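Local coordinates for K Homology domain-containing protein (Pyrococcus horikoshii, PDB 2E3U) that probably binds RNA through two KH domains, as an archaeal Dim2p-type factor for processing pre-ribosomal RNA, at residues Q54-K57 with E58-R62; R149-Q152 with I153-M157; G191-H194 with G195-Y198. All coordinates share one frame; numbering follows the deposited sequence.

Contact 1: residues Q54-K57 with E58-R62; sequences QTKK and EIEKR
The second helix of a type I KH fold, the one that follows the GXXG loop, carries this contact: on helix 54-63, Lys56 and Glu60 meet one turn apart, and Lys57 lays its chain against the same carboxylate. As a charge pair the first two are loosely joined. Lys56 NZ stays 3.8 Å from Glu60 OE2, a long salt bridge, while the methylene Lys56 CE comes closer to that oxygen, at 3.4 Å. The lysine is carried across by a bend about its CG-CD bond (chi3 97°), whereas Glu60 runs out extended beyond CG. Both polar ends have firmer partners in strand 65-69: Lys56 NZ is hydrogen-bonded to Ile67 O and Glu60 OE2 to Ile67 N. Base and acid together thus satisfy both backbone groups of one residue in a strand that is outermost in its sheet. The other oxygen, Glu60 OE1, rests 3.3 Å from Lys57 CD, with the ammonium beyond it, Lys57 NZ being 4.8 Å from Glu60 OE1; at that range the opposite charges probably attract only mildly.

Along the backbone, the helical bonds are regular in the middle, Ile59 N to Thr55 O at 2.9 Å, but Glu58 N divides its hydrogen between Gln54 O and, weakly, Thr55 O. On the inner side, Ile59 CD1 lies 4.3 Å from Thr55 CG2, and the Ile59 side chain packs on Ile96 and Ile100 of helix 87-101. Last comes a bond across the final turn. Arg62, which also makes a cation-pi contact with Phe110, directs NE at the syn side of Glu58 OE1, 2.6 Å away and nearly straight at 165°, with the oxygen close to the guanidinium plane but the nitrogen 34° out of the carboxylate plane.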
ATOM      1  N   GLN A  54     -19.333   3.720   4.144  1.00 34.67           N
ATOM      2  CA  GLN A  54     -19.242   4.343   2.825  1.00 34.69           C
ATOM      3  C   GLN A  54     -18.014   3.900   2.034  1.00 34.12           C
ATOM      4  O   GLN A  54     -18.116   3.715   0.818  1.00 35.04           O
ATOM      5  CB  GLN A  54     -19.254   5.867   2.944  1.00 35.00           C
ATOM      6  CG  GLN A  54     -20.309   6.582   2.096  1.00 37.11           C
ATOM      7  CD  GLN A  54     -21.666   6.659   2.778  1.00 39.72           C
ATOM      8  OE1 GLN A  54     -22.410   5.678   2.801  1.00 42.94           O
ATOM      9  NE2 GLN A  54     -22.004   7.830   3.321  1.00 38.03           N
ATOM     10  N   THR A  55     -16.877   3.722   2.712  1.00 32.77           N
ATOM     11  CA  THR A  55     -15.629   3.316   2.058  1.00 31.45           C
ATOM     12  C   THR A  55     -15.700   1.829   1.662  1.00 31.46           C
ATOM     13  O   THR A  55     -15.505   1.501   0.488  1.00 30.82           O
ATOM     14  CB  THR A  55     -14.391   3.633   2.929  1.00 31.19           C
ATOM     15  OG1 THR A  55     -14.375   5.036   3.230  1.00 31.25           O
ATOM     16  CG2 THR A  55     -13.075   3.235   2.246  1.00 29.68           C
ATOM     17  N   LYS A  56     -15.991   0.958   2.636  1.00 31.35           N
ATOM     18  CA  LYS A  56     -16.280  -0.464   2.376  1.00 31.12           C
ATOM     19  C   LYS A  56     -17.171  -0.646   1.143  1.00 30.32           C
ATOM     20  O   LYS A  56     -16.819  -1.410   0.237  1.00 29.84           O
ATOM     21  CB  LYS A  56     -16.975  -1.151   3.564  1.00 31.29           C
ATOM     22  CG  LYS A  56     -16.871  -2.714   3.510  1.00 32.37           C
ATOM     23  CD  LYS A  56     -17.808  -3.435   4.497  1.00 30.49           C
ATOM     24  CE  LYS A  56     -19.063  -3.858   3.792  1.00 29.16           C
ATOM     25  NZ  LYS A  56     -19.739  -4.927   4.498  1.00 28.05           N
ATOM     26  N   LYS A  57     -18.305   0.053   1.122  1.00 29.27           N
ATOM     27  CA  LYS A  57     -19.226  -0.001  -0.014  1.00 29.85           C
ATOM     28  C   LYS A  57     -18.681   0.583  -1.310  1.00 28.76           C
ATOM     29  O   LYS A  57     -19.107   0.176  -2.392  1.00 28.96           O
ATOM     30  CB  LYS A  57     -20.562   0.668   0.303  1.00 29.90           C
ATOM     31  CG  LYS A  57     -21.508  -0.222   1.047  1.00 33.57           C
ATOM     32  CD  LYS A  57     -22.323  -1.150   0.119  1.00 37.09           C
ATOM     33  CE  LYS A  57     -23.688  -1.487   0.756  1.00 38.14           C
ATOM     34  NZ  LYS A  57     -24.703  -1.981  -0.238  1.00 39.13           N
ATOM     35  N   GLU A  58     -17.767   1.542  -1.206  1.00 27.75           N
ATOM     36  CA  GLU A  58     -17.123   2.069  -2.390  1.00 27.53           C
ATOM     37  C   GLU A  58     -16.203   1.040  -3.005  1.00 26.22           C
ATOM     38  O   GLU A  58     -16.153   0.903  -4.212  1.00 26.08           O
ATOM     39  CB  GLU A  58     -16.359   3.379  -2.102  1.00 28.21           C
ATOM     40  CG  GLU A  58     -17.000   4.594  -2.683  1.00 31.57           C
ATOM     41  CD  GLU A  58     -17.011   4.576  -4.206  1.00 35.52           C
ATOM     42  OE1 GLU A  58     -16.183   3.858  -4.795  1.00 37.42           O
ATOM     43  OE2 GLU A  58     -17.843   5.281  -4.815  1.00 37.24           O
ATOM     44  N   ILE A  59     -15.456   0.334  -2.167  1.00 25.63           N
ATOM     45  CA  ILE A  59     -14.647  -0.810  -2.637  1.00 24.69           C
ATOM     46  C   ILE A  59     -15.485  -1.935  -3.246  1.00 24.93           C
ATOM     47  O   ILE A  59     -15.161  -2.435  -4.325  1.00 25.36           O
ATOM     48  CB  ILE A  59     -13.691  -1.372  -1.536  1.00 24.45           C
ATOM     49  CG1 ILE A  59     -12.834  -0.253  -0.925  1.00 22.92           C
ATOM     50  CG2 ILE A  59     -12.815  -2.507  -2.124  1.00 22.59           C
ATOM     51  CD1 ILE A  59     -12.281  -0.573   0.498  1.00 23.43           C
ATOM     52  N   GLU A  60     -16.556  -2.342  -2.568  1.00 24.89           N
ATOM     53  CA  GLU A  60     -17.477  -3.318  -3.145  1.00 25.15           C
ATOM     54  C   GLU A  60     -18.016  -2.946  -4.529  1.00 25.32           C
ATOM     55  O   GLU A  60     -18.083  -3.801  -5.417  1.00 25.15           O
ATOM     56  CB  GLU A  60     -18.633  -3.580  -2.187  1.00 25.32           C
ATOM     57  CG  GLU A  60     -18.142  -4.245  -0.929  1.00 27.29           C
ATOM     58  CD  GLU A  60     -19.212  -4.460   0.067  1.00 27.95           C
ATOM     59  OE1 GLU A  60     -20.173  -3.675   0.092  1.00 30.17           O
ATOM     60  OE2 GLU A  60     -19.084  -5.421   0.826  1.00 27.94           O
ATOM     61  N   LYS A  61     -18.391  -1.678  -4.700  1.00 25.19           N
ATOM     62  CA  LYS A  61     -18.997  -1.191  -5.928  1.00 26.10           C
ATOM     63  C   LYS A  61     -17.979  -1.137  -7.093  1.00 26.57           C
ATOM     64  O   LYS A  61     -18.285  -1.541  -8.217  1.00 27.39           O
ATOM     65  CB  LYS A  61     -19.649   0.174  -5.670  1.00 25.52           C
ATOM     66  CG  LYS A  61     -19.929   1.011  -6.925  1.00 28.05           C
ATOM     67  CD  LYS A  61     -20.789   2.255  -6.692  1.00 27.18           C
ATOM     68  CE  LYS A  61     -20.647   3.187  -7.909  1.00 31.78           C
ATOM     69  NZ  LYS A  61     -21.775   4.185  -8.077  1.00 33.08           N
ATOM     70  N   ARG A  62     -16.770  -0.664  -6.816  1.00 26.60           N
ATOM     71  CA  ARG A  62     -15.724  -0.550  -7.829  1.00 26.90           C
ATOM     72  C   ARG A  62     -15.086  -1.873  -8.287  1.00 26.33           C
ATOM     73  O   ARG A  62     -14.549  -1.965  -9.392  1.00 26.78           O
ATOM     74  CB  ARG A  62     -14.654   0.427  -7.356  1.00 27.28           C
ATOM     75  CG  ARG A  62     -15.175   1.836  -7.058  1.00 28.49           C
ATOM     76  CD  ARG A  62     -14.041   2.830  -7.243  1.00 32.67           C
ATOM     77  NE  ARG A  62     -14.249   4.068  -6.505  1.00 33.33           N
ATOM     78  CZ  ARG A  62     -13.447   5.125  -6.565  1.00 35.21           C
ATOM     79  NH1 ARG A  62     -13.742   6.207  -5.833  1.00 35.53           N
ATOM     80  NH2 ARG A  62     -12.363   5.106  -7.353  1.00 32.38           N
TER

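Contact 2: residues R149-Q152 with I153-M157; sequences RTRQ and IIEEM
Arg151 and Glu155, one turn apart on helix 149-158, form the charged part of the contact in the helix that follows the GXXG loop of the second KH domain. Their pairing is purely electrostatic: Glu155 OE1 lies over one face of the guanidinium, 3.5 Å from Arg151 NH1, and no N-H points at it. The two flat groups are turned 45° from each other. Glu155 OE2 is held more firmly from outside, by a hydrogen bond from Val162 N and a salt bridge to Arg108, so one carboxylate serves two arginines and a strand backbone.

The backbone bonds are four even i to i+4 links, among them Ile154 N to Thr150 O at 2.9 Å, almost straight at the hydrogen.

Aliphatic contacts follow the same spacing. Ile153 and Ile154 both hold CG1 opposite their own carbonyl carbon, which swings it back along the helix: Ile153 CG1 sits 3.1 Å from Arg149 O, and Ile154 CG1 sits 3.2 Å from Thr150 O. Thr150 CG2 and Ile154 CD1 touch loosely at 4.4 Å.

The helix has neighbours on several sides: Thr150 and Ile154 pack on Leu188, with Ala181 and Ile185 also under Ile154, all in helix 175-189; Ile153 and Met157 face helix 194-203; and Glu155 reaches strand 161-165.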
ATOM      1  N   ARG A 149       9.558  15.180   3.186  1.00 21.50           N
ATOM      2  CA  ARG A 149      10.063  15.616   1.870  1.00 20.42           C
ATOM      3  C   ARG A 149      10.747  14.514   1.081  1.00 19.98           C
ATOM      4  O   ARG A 149      10.623  14.487  -0.146  1.00 19.95           O
ATOM      5  CB  ARG A 149      11.043  16.766   2.002  1.00 20.56           C
ATOM      6  CG  ARG A 149      10.429  17.988   2.664  1.00 22.07           C
ATOM      7  CD  ARG A 149      11.485  19.066   2.857  1.00 20.64           C
ATOM      8  NE  ARG A 149      12.076  19.561   1.607  1.00 18.63           N
ATOM      9  CZ  ARG A 149      11.739  20.703   0.988  1.00 19.58           C
ATOM     10  NH1 ARG A 149      10.761  21.505   1.456  1.00 15.21           N
ATOM     11  NH2 ARG A 149      12.393  21.063  -0.120  1.00 13.59           N
ATOM     12  N   THR A 150      11.486  13.633   1.768  1.00 18.80           N
ATOM     13  CA  THR A 150      12.154  12.539   1.095  1.00 18.55           C
ATOM     14  C   THR A 150      11.145  11.567   0.509  1.00 19.13           C
ATOM     15  O   THR A 150      11.352  11.058  -0.582  1.00 20.74           O
ATOM     16  CB  THR A 150      13.154  11.784   2.042  1.00 18.73           C
ATOM     17  OG1 THR A 150      14.029  12.722   2.658  1.00 18.42           O
ATOM     18  CG2 THR A 150      13.989  10.742   1.284  1.00 16.37           C
ATOM     19  N   ARG A 151      10.058  11.300   1.223  1.00 19.06           N
ATOM     20  CA  ARG A 151       9.056  10.369   0.723  1.00 19.18           C
ATOM     21  C   ARG A 151       8.348  10.991  -0.486  1.00 18.50           C
ATOM     22  O   ARG A 151       8.093  10.318  -1.463  1.00 17.68           O
ATOM     23  CB  ARG A 151       8.060   9.984   1.822  1.00 19.15           C
ATOM     24  CG  ARG A 151       6.784   9.311   1.317  1.00 20.97           C
ATOM     25  CD  ARG A 151       5.700   9.476   2.365  1.00 27.48           C
ATOM     26  NE  ARG A 151       4.348   9.654   1.842  1.00 32.01           N
ATOM     27  CZ  ARG A 151       3.891  10.744   1.212  1.00 36.55           C
ATOM     28  NH1 ARG A 151       2.614  10.792   0.807  1.00 38.22           N
ATOM     29  NH2 ARG A 151       4.683  11.782   0.954  1.00 35.97           N
ATOM     30  N   GLN A 152       8.052  12.284  -0.423  1.00 17.89           N
ATOM     31  CA  GLN A 152       7.574  13.007  -1.618  1.00 17.63           C
ATOM     32  C   GLN A 152       8.557  12.964  -2.833  1.00 17.18           C
ATOM     33  O   GLN A 152       8.142  12.750  -3.971  1.00 17.60           O
ATOM     34  CB  GLN A 152       7.281  14.446  -1.213  1.00 17.60           C
ATOM     35  CG  GLN A 152       6.434  15.218  -2.172  1.00 18.74           C
ATOM     36  CD  GLN A 152       6.000  16.586  -1.632  1.00 19.60           C
ATOM     37  OE1 GLN A 152       5.585  17.439  -2.416  1.00 24.46           O
ATOM     38  NE2 GLN A 152       6.078  16.790  -0.297  1.00 21.49           N
ATOM     39  N   ILE A 153       9.856  13.140  -2.591  1.00 15.86           N
ATOM     40  CA  ILE A 153      10.840  13.006  -3.644  1.00 15.06           C
ATOM     41  C   ILE A 153      10.825  11.577  -4.281  1.00 16.28           C
ATOM     42  O   ILE A 153      10.735  11.441  -5.532  1.00 15.07           O
ATOM     43  CB  ILE A 153      12.247  13.383  -3.156  1.00 15.35           C
ATOM     44  CG1 ILE A 153      12.271  14.894  -2.772  1.00 14.17           C
ATOM     45  CG2 ILE A 153      13.308  12.962  -4.243  1.00 12.83           C
ATOM     46  CD1 ILE A 153      13.477  15.370  -2.006  1.00 13.75           C
ATOM     47  N   ILE A 154      10.853  10.538  -3.423  1.00 15.63           N
ATOM     48  CA  ILE A 154      10.714   9.138  -3.891  1.00 15.67           C
ATOM     49  C   ILE A 154       9.484   8.936  -4.760  1.00 15.44           C
ATOM     50  O   ILE A 154       9.591   8.364  -5.813  1.00 15.96           O
ATOM     51  CB  ILE A 154      10.721   8.073  -2.744  1.00 15.74           C
ATOM     52  CG1 ILE A 154      11.973   8.226  -1.886  1.00 14.96           C
ATOM     53  CG2 ILE A 154      10.669   6.640  -3.318  1.00 14.45           C
ATOM     54  CD1 ILE A 154      11.946   7.403  -0.643  1.00 16.14           C
ATOM     55  N   GLU A 155       8.320   9.412  -4.336  1.00 15.96           N
ATOM     56  CA  GLU A 155       7.105   9.214  -5.119  1.00 15.54           C
ATOM     57  C   GLU A 155       7.117   9.956  -6.470  1.00 16.77           C
ATOM     58  O   GLU A 155       6.716   9.391  -7.510  1.00 14.62           O
ATOM     59  CB  GLU A 155       5.871   9.666  -4.313  1.00 16.84           C
ATOM     60  CG  GLU A 155       5.619   8.880  -3.032  1.00 15.18           C
ATOM     61  CD  GLU A 155       4.292   9.220  -2.439  1.00 19.62           C
ATOM     62  OE1 GLU A 155       3.981  10.427  -2.369  1.00 23.12           O
ATOM     63  OE2 GLU A 155       3.538   8.298  -2.043  1.00 19.81           O
ATOM     64  N   GLU A 156       7.552  11.228  -6.450  1.00 17.52           N
ATOM     65  CA  GLU A 156       7.550  12.059  -7.654  1.00 18.93           C
ATOM     66  C   GLU A 156       8.443  11.417  -8.703  1.00 19.50           C
ATOM     67  O   GLU A 156       8.033  11.249  -9.848  1.00 18.80           O
ATOM     68  CB  GLU A 156       8.049  13.483  -7.353  1.00 19.82           C
ATOM     69  CG  GLU A 156       8.062  14.399  -8.592  1.00 24.15           C
ATOM     70  CD  GLU A 156       6.663  14.599  -9.164  1.00 31.91           C
ATOM     71  OE1 GLU A 156       6.484  14.525 -10.405  1.00 34.77           O
ATOM     72  OE2 GLU A 156       5.725  14.808  -8.354  1.00 35.32           O
ATOM     73  N   MET A 157       9.647  11.024  -8.275  1.00 20.43           N
ATOM     74  CA  MET A 157      10.687  10.555  -9.189  1.00 22.27           C
ATOM     75  C   MET A 157      10.518   9.125  -9.659  1.00 20.89           C
ATOM     76  O   MET A 157      10.816   8.827 -10.805  1.00 20.98           O
ATOM     77  CB  MET A 157      12.076  10.820  -8.618  1.00 21.93           C
ATOM     78  CG  MET A 157      12.556  12.242  -9.052  1.00 24.99           C
ATOM     79  SD  MET A 157      14.225  12.473  -8.554  1.00 28.38           S
ATOM     80  CE  MET A 157      14.559  14.221  -8.756  1.00 27.03           C
TER

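Contact 3: residues G191-H194 with G195-Y198; sequences GSPH and GSVY
His194 and Tyr198 fill the tight side of this helix start. The backbone oxygen of His194 lies over one face of the Tyr198 ring, 3.1 Å from Tyr198 CG, while it also accepts the Tyr198 N bond at 2.8 Å. With CG opposite the carbonyl carbon (chi1 -63°), the tyrosine runs back beside the imidazole, ring centroids 5.3 Å apart and planes inclined at 52°, and Tyr198 OH makes a weak hydrogen bond with Thr150 OG1. Replacing Tyr198 by alanine would probably leave the His194 carbonyl without its covering ring, Thr150 OG1 without this partner and the imidazole freer to turn. Equally close is the N-cap, Pro193, whose carbonyl oxygen takes two donors, Ser196 OG at 2.7 Å and Val197 N at 3.3 Å.

The other side is looser. Ser192 CB only brushes Val197 CG2, at 3.9 Å, and the pyrrolidine of Pro193 is exposed. Two residues earlier, Gly191 ends helix 175-189 in a Schellman motif, with positive phi.

The start of helix 194-203 thus packs on two others: Val197 is buried on Ala184 and Lys187 of helix 175-189, while His194 and Tyr198 lean on Thr150 and Ile153 of helix 149-158.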
ATOM      1  N   GLY A 191      21.467   3.782   5.176  1.00 31.17           N
ATOM      2  CA  GLY A 191      22.253   4.969   5.518  1.00 30.54           C
ATOM      3  C   GLY A 191      22.901   5.722   4.368  1.00 30.38           C
ATOM      4  O   GLY A 191      23.684   6.632   4.606  1.00 30.69           O
ATOM      5  N   SER A 192      22.583   5.342   3.130  1.00 30.10           N
ATOM      6  CA  SER A 192      23.028   6.043   1.935  1.00 30.00           C
ATOM      7  C   SER A 192      22.711   7.553   1.992  1.00 29.79           C
ATOM      8  O   SER A 192      21.570   7.951   2.263  1.00 29.62           O
ATOM      9  CB  SER A 192      22.390   5.444   0.669  1.00 30.43           C
ATOM     10  OG  SER A 192      23.130   4.359   0.138  1.00 31.64           O
ATOM     11  N   PRO A 193      23.730   8.396   1.735  1.00 28.90           N
ATOM     12  CA  PRO A 193      23.480   9.838   1.731  1.00 28.60           C
ATOM     13  C   PRO A 193      22.378  10.207   0.734  1.00 28.86           C
ATOM     14  O   PRO A 193      22.186   9.507  -0.268  1.00 28.88           O
ATOM     15  CB  PRO A 193      24.812  10.442   1.283  1.00 28.43           C
ATOM     16  CG  PRO A 193      25.807   9.351   1.378  1.00 27.56           C
ATOM     17  CD  PRO A 193      25.128   8.046   1.425  1.00 27.31           C
ATOM     18  N   HIS A 194      21.660  11.298   1.022  1.00 28.66           N
ATOM     19  CA  HIS A 194      20.569  11.768   0.193  1.00 28.44           C
ATOM     20  C   HIS A 194      20.980  12.037  -1.248  1.00 28.02           C
ATOM     21  O   HIS A 194      20.246  11.705  -2.171  1.00 27.76           O
ATOM     22  CB  HIS A 194      19.951  13.028   0.825  1.00 28.58           C
ATOM     23  CG  HIS A 194      19.010  12.714   1.945  1.00 28.75           C
ATOM     24  ND1 HIS A 194      18.172  13.649   2.508  1.00 33.78           N
ATOM     25  CD2 HIS A 194      18.760  11.549   2.583  1.00 29.62           C
ATOM     26  CE1 HIS A 194      17.450  13.073   3.453  1.00 33.16           C
ATOM     27  NE2 HIS A 194      17.791  11.798   3.517  1.00 32.00           N
ATOM     28  N   GLY A 195      22.154  12.631  -1.422  1.00 27.34           N
ATOM     29  CA  GLY A 195      22.687  12.965  -2.728  1.00 26.48           C
ATOM     30  C   GLY A 195      22.843  11.758  -3.617  1.00 26.13           C
ATOM     31  O   GLY A 195      22.488  11.811  -4.796  1.00 26.15           O
ATOM     32  N   SER A 196      23.377  10.670  -3.070  1.00 25.99           N
ATOM     33  CA  SER A 196      23.463   9.437  -3.837  1.00 25.96           C
ATOM     34  C   SER A 196      22.065   8.916  -4.233  1.00 26.43           C
ATOM     35  O   SER A 196      21.864   8.482  -5.374  1.00 27.14           O
ATOM     36  CB  SER A 196      24.262   8.376  -3.093  1.00 25.38           C
ATOM     37  OG  SER A 196      23.577   7.968  -1.941  1.00 26.10           O
ATOM     38  N   VAL A 197      21.107   8.955  -3.306  1.00 26.00           N
ATOM     39  CA  VAL A 197      19.773   8.425  -3.597  1.00 26.35           C
ATOM     40  C   VAL A 197      19.063   9.298  -4.619  1.00 26.07           C
ATOM     41  O   VAL A 197      18.449   8.788  -5.545  1.00 27.28           O
ATOM     42  CB  VAL A 197      18.904   8.217  -2.301  1.00 26.47           C
ATOM     43  CG1 VAL A 197      17.475   7.823  -2.659  1.00 24.40           C
ATOM     44  CG2 VAL A 197      19.553   7.175  -1.421  1.00 24.86           C
ATOM     45  N   TYR A 198      19.188  10.607  -4.468  1.00 25.99           N
ATOM     46  CA  TYR A 198      18.574  11.557  -5.386  1.00 26.50           C
ATOM     47  C   TYR A 198      19.174  11.485  -6.809  1.00 26.87           C
ATOM     48  O   TYR A 198      18.452  11.641  -7.818  1.00 26.70           O
ATOM     49  CB  TYR A 198      18.647  12.984  -4.821  1.00 26.16           C
ATOM     50  CG  TYR A 198      17.903  13.235  -3.510  1.00 25.98           C
ATOM     51  CD1 TYR A 198      18.291  14.280  -2.650  1.00 24.40           C
ATOM     52  CD2 TYR A 198      16.816  12.452  -3.129  1.00 26.94           C
ATOM     53  CE1 TYR A 198      17.622  14.524  -1.448  1.00 22.44           C
ATOM     54  CE2 TYR A 198      16.127  12.695  -1.932  1.00 27.25           C
ATOM     55  CZ  TYR A 198      16.529  13.738  -1.092  1.00 26.41           C
ATOM     56  OH  TYR A 198      15.819  13.976   0.106  1.00 27.12           O
TER

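In the fold
Along the chain the three contacts come in series, one in the first KH domain and two in the second. Contacts 1 and 2 occupy equivalent helices, each following a GXXG loop and lying beside a three-stranded antiparallel sheet of order 1-3-2, consistent with two related, probably RNA-binding modules in one chain; their centres are about 29 Å apart, on opposite sides of the chain's centre. Contact 3 opens the C-terminal helix, residues 194-203. Its centre is about 40 Å from that of contact 1 but only about 13 Å from that of contact 2, which it touches where Tyr198 and His194 meet Thr150 and Ile153. In the second domain, then, helix 194-203 packs on helix 149-158.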